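Local coordinates for protein cytochrome C (Marichromatium purpuratum 984, PDB 5LO9) that probably oxidises thiosulfate as a fused TsdBA thiosulfate dehydrogenase, passing the electrons along a series of heme c groups, at residues A[2-7]-A[74-79]; A[26-31]-A[88-93]; A[38-43]-A[82-87]. All coordinates share one frame; numbering follows the deposited sequence.

All three contacts lie around the first heme c, contact 2 taking in the connection that leaves helix 74-86. Contacts 1 and 3 share helix 74-86, their centres about 12 Å apart, and meet where the Phe2 ring reaches Tyr83 and Ala86. Both segments of contact 3 fall between those of contact 2 in the sequence; the centres of these two contacts are about 8 Å apart, with Gly29 O 2.8 Å from Leu40 N in a probable hydrogen bond. Contacts 1 and 2, about 18 Å apart between centres, do not touch. Contact 3 adjoins the heme directly, through Leu40, Ala38 and Leu43, whereas in contact 1 the Asp76 side chain stays about 7 Å from a bound heme c.

Contact 1. Residues A[2-7]-A[74-79]; sequences FERGRT and PVDIAA
Ala79 aims its methyl group at the turn of helix 2-10 formed by Arg4 and Gly5, and this is where the two helices press together most closely. The axes of the two short segments, 2-7 and 74-79, pass within 8.4 Å of each other, with their directions at right angles. Gly5 has no side chain to hold the helices apart, so its CA comes within 4.5 Å of Ala79 CA. The Ala79 methyl fills the junction: its CB lies 3.5 Å from Gly5 N and 3.8 Å from Arg4 CG. Such a right-angled crossing of a domain's first and last helices, with small residues at the crossing point, is characteristic of class I cytochromes c. Phe2 and Arg6 continue the packing onto Tyr83, farther along helix 74-86.

Away from this buried crossing the contact loosens and becomes polar. Arg4 CG stands anti to the backbone N (chi1 175°), and bends at chi2 and chi3 then carry the rest of the chain past the Ala79 methyl toward the start of helix 74-86. There Arg4 NE forms a salt bridge with Asp76 OD1 at 2.8 Å. The hydrogen bond within it is weak, since the N-H...O angle is 124°, and the guanidinium and carboxylate planes stand 75° apart. Farther out, Arg4 NH2 rests 3.9 Å from CG1 of Val75, a thin van der Waals margin at the exposed rim.

Asp76 is buried, its backbone N bonded to Thr73 OG1, and Arg16 forms a second, long and weak ion pair with its OD2. The poor alignment with Arg4 implies attraction by charge more than a directional bond, and two nearby arginines would probably keep the buried carboxylate ionised.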
loop_
_atom_site.group_PDB
_atom_site.type_symbol
_atom_site.label_atom_id
_atom_site.label_comp_id
_atom_site.label_asym_id
_atom_site.label_seq_id
_atom_site.Cartn_x
_atom_site.Cartn_y
_atom_site.Cartn_z
ATOM N N PHE A 2 24.638 -29.615 -46.947
ATOM C CA PHE A 2 23.325 -29.137 -47.392
ATOM C C PHE A 2 22.937 -29.762 -48.740
ATOM O O PHE A 2 21.738 -29.869 -49.030
ATOM C CB PHE A 2 23.339 -27.586 -47.451
ATOM C CG PHE A 2 22.001 -26.933 -47.822
ATOM C CD1 PHE A 2 21.132 -26.484 -46.808
ATOM C CD2 PHE A 2 21.626 -26.709 -49.158
ATOM C CE1 PHE A 2 19.866 -25.837 -47.116
ATOM C CE2 PHE A 2 20.361 -26.062 -49.478
ATOM C CZ PHE A 2 19.488 -25.633 -48.448
ATOM N N GLU A 3 23.921 -30.244 -49.539
ATOM C CA GLU A 3 23.630 -30.806 -50.865
ATOM C C GLU A 3 23.154 -32.254 -50.772
ATOM O O GLU A 3 22.132 -32.618 -51.374
ATOM C CB GLU A 3 24.873 -30.723 -51.775
ATOM C CG GLU A 3 25.362 -29.300 -52.123
ATOM C CD GLU A 3 24.256 -28.352 -52.614
ATOM O OE1 GLU A 3 23.117 -28.809 -52.905
ATOM O OE2 GLU A 3 24.551 -27.134 -52.708
ATOM N N ARG A 4 23.832 -33.077 -49.971
ATOM C CA ARG A 4 23.325 -34.415 -49.727
ATOM C C ARG A 4 21.951 -34.329 -49.076
ATOM O O ARG A 4 21.003 -35.006 -49.499
ATOM C CB ARG A 4 24.317 -35.194 -48.854
ATOM C CG ARG A 4 23.852 -36.600 -48.410
ATOM C CD ARG A 4 23.925 -37.679 -49.527
ATOM N NE ARG A 4 24.466 -38.958 -49.030
ATOM C CZ ARG A 4 25.767 -39.247 -48.921
ATOM N NH1 ARG A 4 26.692 -38.353 -49.287
ATOM N NH2 ARG A 4 26.143 -40.439 -48.445
ATOM N N GLY A 5 21.820 -33.455 -48.070
ATOM C CA GLY A 5 20.529 -33.233 -47.442
ATOM C C GLY A 5 19.435 -32.871 -48.428
ATOM O O GLY A 5 18.328 -33.424 -48.381
ATOM N N ARG A 6 19.721 -31.933 -49.335
ATOM C CA ARG A 6 18.701 -31.530 -50.303
ATOM C C ARG A 6 18.291 -32.707 -51.177
ATOM O O ARG A 6 17.095 -32.944 -51.400
ATOM C CB ARG A 6 19.167 -30.343 -51.168
ATOM C CG ARG A 6 17.973 -29.609 -51.897
ATOM C CD ARG A 6 18.357 -28.814 -53.159
ATOM N NE ARG A 6 19.690 -28.214 -53.046
ATOM C CZ ARG A 6 19.932 -26.957 -52.660
ATOM N NH1 ARG A 6 18.927 -26.136 -52.322
ATOM N NH2 ARG A 6 21.196 -26.531 -52.579
ATOM N N THR A 7 19.263 -33.464 -51.690
ATOM C CA THR A 7 18.874 -34.531 -52.601
ATOM C C THR A 7 18.096 -35.626 -51.860
ATOM O O THR A 7 17.102 -36.135 -52.398
ATOM C CB THR A 7 20.111 -35.092 -53.336
ATOM O OG1 THR A 7 21.010 -35.675 -52.391
ATOM C CG2 THR A 7 20.877 -33.958 -54.147
ATOM N N PRO A 74 25.066 -42.557 -40.681
ATOM C CA PRO A 74 25.413 -41.366 -39.885
ATOM C C PRO A 74 25.660 -40.116 -40.726
ATOM O O PRO A 74 25.134 -39.041 -40.404
ATOM C CB PRO A 74 26.674 -41.813 -39.151
ATOM C CG PRO A 74 26.524 -43.290 -39.042
ATOM C CD PRO A 74 25.787 -43.749 -40.267
ATOM N N VAL A 75 26.410 -40.237 -41.826
ATOM C CA VAL A 75 26.651 -39.072 -42.677
ATOM C C VAL A 75 25.333 -38.566 -43.269
ATOM O O VAL A 75 25.117 -37.355 -43.375
ATOM C CB VAL A 75 27.711 -39.401 -43.763
ATOM C CG1 VAL A 75 27.271 -40.531 -44.664
ATOM C CG2 VAL A 75 28.032 -38.217 -44.587
ATOM N N ASP A 76 24.424 -39.481 -43.639
ATOM C CA ASP A 76 23.101 -39.086 -44.135
ATOM C C ASP A 76 22.310 -38.316 -43.065
ATOM O O ASP A 76 21.644 -37.316 -43.360
ATOM C CB ASP A 76 22.324 -40.335 -44.588
ATOM C CG ASP A 76 22.778 -40.888 -45.974
ATOM O OD1 ASP A 76 23.335 -40.117 -46.791
ATOM O OD2 ASP A 76 22.540 -42.100 -46.259
ATOM N N ILE A 77 22.334 -38.803 -41.823
ATOM C CA ILE A 77 21.653 -38.153 -40.698
ATOM C C ILE A 77 22.111 -36.705 -40.570
ATOM O O ILE A 77 21.311 -35.760 -40.599
ATOM C CB ILE A 77 21.913 -38.945 -39.394
ATOM C CG1 ILE A 77 21.164 -40.283 -39.397
ATOM C CG2 ILE A 77 21.486 -38.206 -38.186
ATOM C CD1 ILE A 77 21.576 -41.228 -38.285
ATOM N N ALA A 78 23.415 -36.506 -40.447
ATOM C CA ALA A 78 23.922 -35.149 -40.309
ATOM C C ALA A 78 23.552 -34.259 -41.503
ATOM O O ALA A 78 23.218 -33.084 -41.325
ATOM C CB ALA A 78 25.405 -35.221 -40.119
ATOM N N ALA A 79 23.530 -34.802 -42.714
ATOM C CA ALA A 79 23.200 -33.966 -43.863
ATOM C C ALA A 79 21.760 -33.493 -43.816
ATOM O O ALA A 79 21.499 -32.300 -44.016
ATOM C CB ALA A 79 23.429 -34.713 -45.168
#

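Contact 2. Residues A[26-31]-A[88-93]; sequences RADGGG and APASNA. With EDO (1,2-ethanediol), chain U.
Gly30 and Ser91 bring their CA atoms to 3.9 Å where two irregular segments cross, and Asn92 N fixes the crossing with a hydrogen bond of 2.8 Å to Gly30 O. Just before it, a type I turn from Arg26 to Gly29 folds segment 26-31 so that Asp28 faces Asn92. Asn92 ND2 donates to the syn lone pair of Asp28 OD1 at 2.8 Å, with carboxylate and amide planes only 22° apart. The same oxygen closes an Asx turn: Gly30 N reaches Asp28 OD1 at 3.0 Å from above the carboxylate plane. Asp28 can serve both because its CG sits between the backbone N and the carbonyl carbon (chi1 60°), turning the acid back over its own turn. Asn92 ND2 also makes a weak, longer bond to Gly31 O. Arg26 turns one guanidinium face to Asn92, whose CB lies 3.7 Å from Arg26 NH1 and whose CG is offset toward the rim; NH1 forms a salt bridge with Asp32. An ethanediol, probably from the crystallisation liquor, links Arg26 NH1, weakly, to Asn92 O. Beside this polar group, Ala90 CB packs 3.4 Å from Asp28 O. The contact thus ties the loop that leaves the heme-attachment helix 22-25, held by a Gly31-His25 backbone bond, to the connection running from helix 74-86 toward helix 102-110, which Ser91 OG also fastens to Gly141 O.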
loop_
_atom_site.group_PDB
_atom_site.type_symbol
_atom_site.label_atom_id
_atom_site.label_comp_id
_atom_site.label_asym_id
_atom_site.label_seq_id
_atom_site.Cartn_x
_atom_site.Cartn_y
_atom_site.Cartn_z
ATOM N N ARG A 26 6.538 -33.065 -46.872
ATOM C CA ARG A 26 6.277 -32.067 -47.910
ATOM C C ARG A 26 7.496 -31.210 -48.223
ATOM O O ARG A 26 8.504 -31.239 -47.501
ATOM C CB ARG A 26 5.041 -31.245 -47.571
ATOM C CG ARG A 26 3.824 -32.108 -47.847
ATOM C CD ARG A 26 2.589 -31.685 -47.122
ATOM N NE ARG A 26 1.663 -30.919 -47.962
ATOM C CZ ARG A 26 0.449 -30.536 -47.561
ATOM N NH1 ARG A 26 0.035 -30.838 -46.331
ATOM N NH2 ARG A 26 -0.351 -29.833 -48.365
ATOM N N ALA A 27 7.404 -30.505 -49.358
ATOM C CA ALA A 27 8.556 -29.825 -49.949
ATOM C C ALA A 27 9.029 -28.670 -49.084
ATOM O O ALA A 27 10.229 -28.378 -49.034
ATOM C CB ALA A 27 8.208 -29.331 -51.341
ATOM N N ASP A 28 8.099 -27.970 -48.436
ATOM C CA ASP A 28 8.475 -26.864 -47.568
ATOM C C ASP A 28 8.957 -27.304 -46.179
ATOM O O ASP A 28 9.384 -26.444 -45.407
ATOM C CB ASP A 28 7.299 -25.859 -47.475
ATOM C CG ASP A 28 6.025 -26.461 -46.919
ATOM O OD1 ASP A 28 6.022 -27.689 -46.694
ATOM O OD2 ASP A 28 5.021 -25.711 -46.742
ATOM N N GLY A 29 9.004 -28.602 -45.875
ATOM C CA GLY A 29 9.340 -29.080 -44.539
ATOM C C GLY A 29 8.252 -28.851 -43.505
ATOM O O GLY A 29 8.500 -28.999 -42.300
ATOM N N GLY A 30 7.049 -28.505 -43.949
ATOM C CA GLY A 30 5.946 -28.102 -43.113
ATOM C C GLY A 30 5.108 -29.180 -42.465
ATOM O O GLY A 30 4.186 -28.826 -41.727
ATOM N N GLY A 31 5.358 -30.468 -42.713
ATOM C CA GLY A 31 4.556 -31.523 -42.110
ATOM C C GLY A 31 3.296 -31.856 -42.889
ATOM O O GLY A 31 2.961 -31.241 -43.903
ATOM N N ALA A 88 13.662 -22.077 -44.118
ATOM C CA ALA A 88 12.793 -21.152 -43.442
ATOM C C ALA A 88 11.724 -21.952 -42.740
ATOM O O ALA A 88 11.239 -22.944 -43.294
ATOM C CB ALA A 88 12.122 -20.190 -44.405
ATOM N N PRO A 89 11.338 -21.554 -41.542
ATOM C CA PRO A 89 10.222 -22.220 -40.879
ATOM C C PRO A 89 9.016 -22.290 -41.803
ATOM O O PRO A 89 8.810 -21.432 -42.661
ATOM C CB PRO A 89 9.962 -21.347 -39.645
ATOM C CG PRO A 89 11.209 -20.680 -39.390
ATOM C CD PRO A 89 11.880 -20.468 -40.731
ATOM N N ALA A 90 8.247 -23.355 -41.645
ATOM C CA ALA A 90 7.047 -23.562 -42.430
ATOM C C ALA A 90 6.126 -24.512 -41.676
ATOM O O ALA A 90 6.564 -25.320 -40.858
ATOM C CB ALA A 90 7.401 -24.124 -43.806
ATOM N N SER A 91 4.848 -24.440 -42.001
ATOM C CA SER A 91 3.877 -25.302 -41.363
ATOM C C SER A 91 2.753 -25.579 -42.332
ATOM O O SER A 91 2.256 -24.669 -42.997
ATOM C CB SER A 91 3.294 -24.675 -40.105
ATOM O OG SER A 91 2.108 -25.372 -39.726
ATOM N N ASN A 92 2.358 -26.834 -42.398
ATOM C CA ASN A 92 1.184 -27.235 -43.147
ATOM C C ASN A 92 0.137 -27.761 -42.181
ATOM O O ASN A 92 -0.611 -28.696 -42.469
ATOM C CB ASN A 92 1.561 -28.235 -44.227
ATOM C CG ASN A 92 2.520 -27.641 -45.230
ATOM O OD1 ASN A 92 2.305 -26.529 -45.752
ATOM N ND2 ASN A 92 3.627 -28.346 -45.464
ATOM N N ALA A 93 0.076 -27.125 -41.017
ATOM C CA ALA A 93 -0.863 -27.502 -39.983
ATOM C C ALA A 93 -2.286 -27.085 -40.328
ATOM O O ALA A 93 -2.535 -26.084 -41.004
ATOM C CB ALA A 93 -0.462 -26.861 -38.669
HETATM C C1 EDO U . -2.721 -30.863 -44.804
HETATM O O1 EDO U . -1.467 -30.688 -44.116
HETATM C C2 EDO U . -2.936 -32.359 -45.068
HETATM O O2 EDO U . -4.344 -32.605 -45.062
#

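Contact 3. Residues A[38-43]-A[82-87]. With HEC (heme c), chain C.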
loop_
_atom_site.group_PDB
_atom_site.type_symbol
_atom_site.label_atom_id
_atom_site.label_comp_id
_atom_site.label_asym_id
_atom_site.label_seq_id
_atom_site.Cartn_x
_atom_site.Cartn_y
_atom_site.Cartn_z
ATOM N N ALA A 38 5.711 -34.761 -39.014
ATOM C CA ALA A 38 6.083 -33.572 -38.279
ATOM C C ALA A 38 6.522 -32.471 -39.220
ATOM O O ALA A 38 6.859 -32.700 -40.387
ATOM C CB ALA A 38 7.228 -33.860 -37.306
ATOM N N ARG A 39 6.462 -31.256 -38.699
ATOM C CA ARG A 39 7.251 -30.161 -39.239
ATOM C C ARG A 39 8.718 -30.420 -38.971
ATOM O O ARG A 39 9.123 -30.626 -37.816
ATOM C CB ARG A 39 6.841 -28.835 -38.590
ATOM C CG ARG A 39 7.766 -27.690 -38.899
ATOM C CD ARG A 39 7.544 -26.487 -37.994
ATOM N NE ARG A 39 8.744 -25.641 -37.970
ATOM C CZ ARG A 39 8.994 -24.713 -37.048
ATOM N NH1 ARG A 39 8.121 -24.497 -36.076
ATOM N NH2 ARG A 39 10.133 -24.016 -37.087
ATOM N N LEU A 40 9.536 -30.317 -40.015
ATOM C CA LEU A 40 10.977 -30.373 -39.829
ATOM C C LEU A 40 11.674 -29.040 -40.110
ATOM O O LEU A 40 12.794 -28.831 -39.635
ATOM C CB LEU A 40 11.567 -31.479 -40.718
ATOM C CG LEU A 40 10.914 -32.859 -40.588
ATOM C CD1 LEU A 40 11.520 -33.798 -41.600
ATOM C CD2 LEU A 40 11.079 -33.467 -39.186
ATOM N N ALA A 41 11.023 -28.129 -40.829
ATOM C CA ALA A 41 11.666 -26.912 -41.330
ATOM C C ALA A 41 11.995 -25.935 -40.202
ATOM O O ALA A 41 11.100 -25.454 -39.495
ATOM C CB ALA A 41 10.753 -26.238 -42.346
ATOM N N GLY A 42 13.276 -25.608 -40.064
ATOM C CA GLY A 42 13.725 -24.684 -39.056
ATOM C C GLY A 42 14.020 -25.275 -37.702
ATOM O O GLY A 42 14.473 -24.535 -36.813
ATOM N N LEU A 43 13.769 -26.567 -37.497
ATOM C CA LEU A 43 14.096 -27.169 -36.214
ATOM C C LEU A 43 15.608 -27.214 -36.047
ATOM O O LEU A 43 16.353 -27.311 -37.018
ATOM C CB LEU A 43 13.485 -28.569 -36.097
ATOM C CG LEU A 43 12.073 -28.630 -35.500
ATOM C CD1 LEU A 43 11.074 -27.810 -36.305
ATOM C CD2 LEU A 43 11.611 -30.064 -35.422
ATOM N N ALA A 82 21.119 -30.859 -41.123
ATOM C CA ALA A 82 21.551 -29.522 -41.532
ATOM C C ALA A 82 20.645 -28.939 -42.602
ATOM O O ALA A 82 20.426 -27.722 -42.640
ATOM C CB ALA A 82 22.970 -29.562 -42.043
ATOM N N TYR A 83 20.135 -29.775 -43.507
ATOM C CA TYR A 83 19.264 -29.254 -44.559
ATOM C C TYR A 83 17.966 -28.701 -43.981
ATOM O O TYR A 83 17.588 -27.559 -44.264
ATOM C CB TYR A 83 18.958 -30.337 -45.594
ATOM C CG TYR A 83 17.867 -29.954 -46.557
ATOM C CD1 TYR A 83 18.137 -29.211 -47.678
ATOM C CD2 TYR A 83 16.559 -30.331 -46.336
ATOM C CE1 TYR A 83 17.122 -28.843 -48.567
ATOM C CE2 TYR A 83 15.535 -29.978 -47.228
ATOM C CZ TYR A 83 15.825 -29.228 -48.342
ATOM O OH TYR A 83 14.814 -28.877 -49.235
ATOM N N TYR A 84 17.281 -29.477 -43.139
ATOM C CA TYR A 84 15.987 -29.034 -42.622
ATOM C C TYR A 84 16.159 -27.888 -41.636
ATOM O O TYR A 84 15.258 -27.057 -41.494
ATOM C CB TYR A 84 15.224 -30.213 -41.981
ATOM C CG TYR A 84 14.493 -31.042 -43.013
ATOM C CD1 TYR A 84 13.468 -30.483 -43.744
ATOM C CD2 TYR A 84 14.847 -32.356 -43.287
ATOM C CE1 TYR A 84 12.804 -31.193 -44.718
ATOM C CE2 TYR A 84 14.168 -33.095 -44.260
ATOM C CZ TYR A 84 13.153 -32.492 -44.974
ATOM O OH TYR A 84 12.447 -33.136 -45.960
ATOM N N GLY A 85 17.318 -27.818 -40.980
ATOM C CA GLY A 85 17.590 -26.745 -40.046
ATOM C C GLY A 85 17.871 -25.428 -40.721
ATOM O O GLY A 85 17.658 -24.362 -40.123
ATOM N N ALA A 86 18.344 -25.475 -41.965
ATOM C CA ALA A 86 18.583 -24.259 -42.730
ATOM C C ALA A 86 17.342 -23.712 -43.407
ATOM O O ALA A 86 17.349 -22.552 -43.811
ATOM C CB ALA A 86 19.629 -24.510 -43.805
ATOM N N LEU A 87 16.280 -24.496 -43.533
ATOM C CA LEU A 87 15.087 -23.998 -44.192
ATOM C C LEU A 87 14.395 -22.893 -43.392
ATOM O O LEU A 87 14.522 -22.757 -42.168
ATOM C CB LEU A 87 14.083 -25.120 -44.419
ATOM C CG LEU A 87 14.540 -26.184 -45.411
ATOM C CD1 LEU A 87 13.342 -27.047 -45.764
ATOM C CD2 LEU A 87 15.194 -25.642 -46.647
HETATM FE FE HEC C . 9.897 -38.541 -41.068
HETATM C CHA HEC C . 8.839 -37.893 -37.805
HETATM C CHB HEC C . 13.005 -37.012 -40.368
HETATM C CHC HEC C . 11.092 -39.513 -44.223
HETATM C CHD HEC C . 6.721 -39.845 -41.866
HETATM N NA HEC C . 10.775 -37.615 -39.405
HETATM C C1A HEC C . 10.188 -37.452 -38.200
HETATM C C2A HEC C . 11.065 -36.770 -37.204
HETATM C C3A HEC C . 12.285 -36.529 -37.973
HETATM C C4A HEC C . 11.996 -37.077 -39.317
HETATM C CMA HEC C . 13.512 -35.864 -37.460
HETATM C CAA HEC C . 10.807 -36.392 -35.759
HETATM C CBA HEC C . 10.302 -34.962 -35.780
HETATM C CGA HEC C . 10.260 -34.246 -34.444
HETATM O O1A HEC C . 9.633 -33.160 -34.400
HETATM O O2A HEC C . 10.832 -34.713 -33.437
HETATM N NB HEC C . 11.693 -38.292 -42.097
HETATM C C1B HEC C . 12.781 -37.654 -41.658
HETATM C C2B HEC C . 13.880 -37.662 -42.632
HETATM C C3B HEC C . 13.330 -38.399 -43.772
HETATM C C4B HEC C . 11.972 -38.753 -43.330
HETATM C CMB HEC C . 15.212 -37.025 -42.470
HETATM C CAB HEC C . 14.015 -38.745 -45.055
HETATM C CBB HEC C . 15.263 -39.550 -44.723
HETATM N NC HEC C . 9.056 -39.489 -42.725
HETATM C C1C HEC C . 9.689 -39.800 -43.863
HETATM C C2C HEC C . 8.802 -40.461 -44.839
HETATM C C3C HEC C . 7.516 -40.543 -44.157
HETATM C C4C HEC C . 7.793 -39.901 -42.859
HETATM C CMC HEC C . 9.171 -40.915 -46.205
HETATM C CAC HEC C . 6.209 -41.116 -44.620
HETATM C CBC HEC C . 6.372 -42.512 -45.122
HETATM N ND HEC C . 8.115 -38.828 -40.029
HETATM C C1D HEC C . 6.990 -39.358 -40.517
HETATM C C2D HEC C . 5.905 -39.416 -39.529
HETATM C C3D HEC C . 6.499 -38.846 -38.330
HETATM C C4D HEC C . 7.890 -38.525 -38.746
HETATM C CMD HEC C . 4.522 -39.948 -39.708
HETATM C CAD HEC C . 5.826 -38.736 -36.994
HETATM C CBD HEC C . 6.431 -39.891 -36.194
HETATM C CGD HEC C . 5.857 -39.979 -34.811
HETATM O O1D HEC C . 6.561 -40.446 -33.869
HETATM O O2D HEC C . 4.680 -39.599 -34.693
#
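Tyr84 and Leu40 bury the most surface here. Leu40 CD1 sits over the centre of the Tyr84 ring, 3.9 Å from its centroid and 13° off the ring normal, a CH-pi contact. Leu40 CB covers the same face nearer its rim, 3.7 Å from Tyr84 CD1. Tyr83 CD2 lies over the middle of the opposite face, so the ring is held flat between two side chains. Leu40 keeps its CG beside the backbone N (chi1 -52°); its CD1 lies between the Tyr84 face and the heme, 3.7 Å from HEC CHB, while CD2 lies on the porphyrin, 3.5 Å from HEC C3A. Replacing Tyr84 with an alanine would probably open a gap between Leu40 and Tyr83, freeing Leu40 to shift against the porphyrin. Gly42, third in a type II turn from Leu40 to Leu43, supplies the polar anchor: its N donates to Tyr84 O near the end of helix 74-86 at 2.8 Å and 166°. Arg39 stiffens the loop side-on, NE and NH2 both gripping Ala41 O, NE at 2.8 Å. Next to it, Ala38 O accepts a hydrogen bond from ND1 of the heme ligand His25, orienting the imidazole. The loop is thereby wedged between heme and helix 74-86, with Leu48 of helix 45-57 touching Leu40, Leu43 and Tyr84, and Ala9 of helix 2-10 packing against both tyrosines.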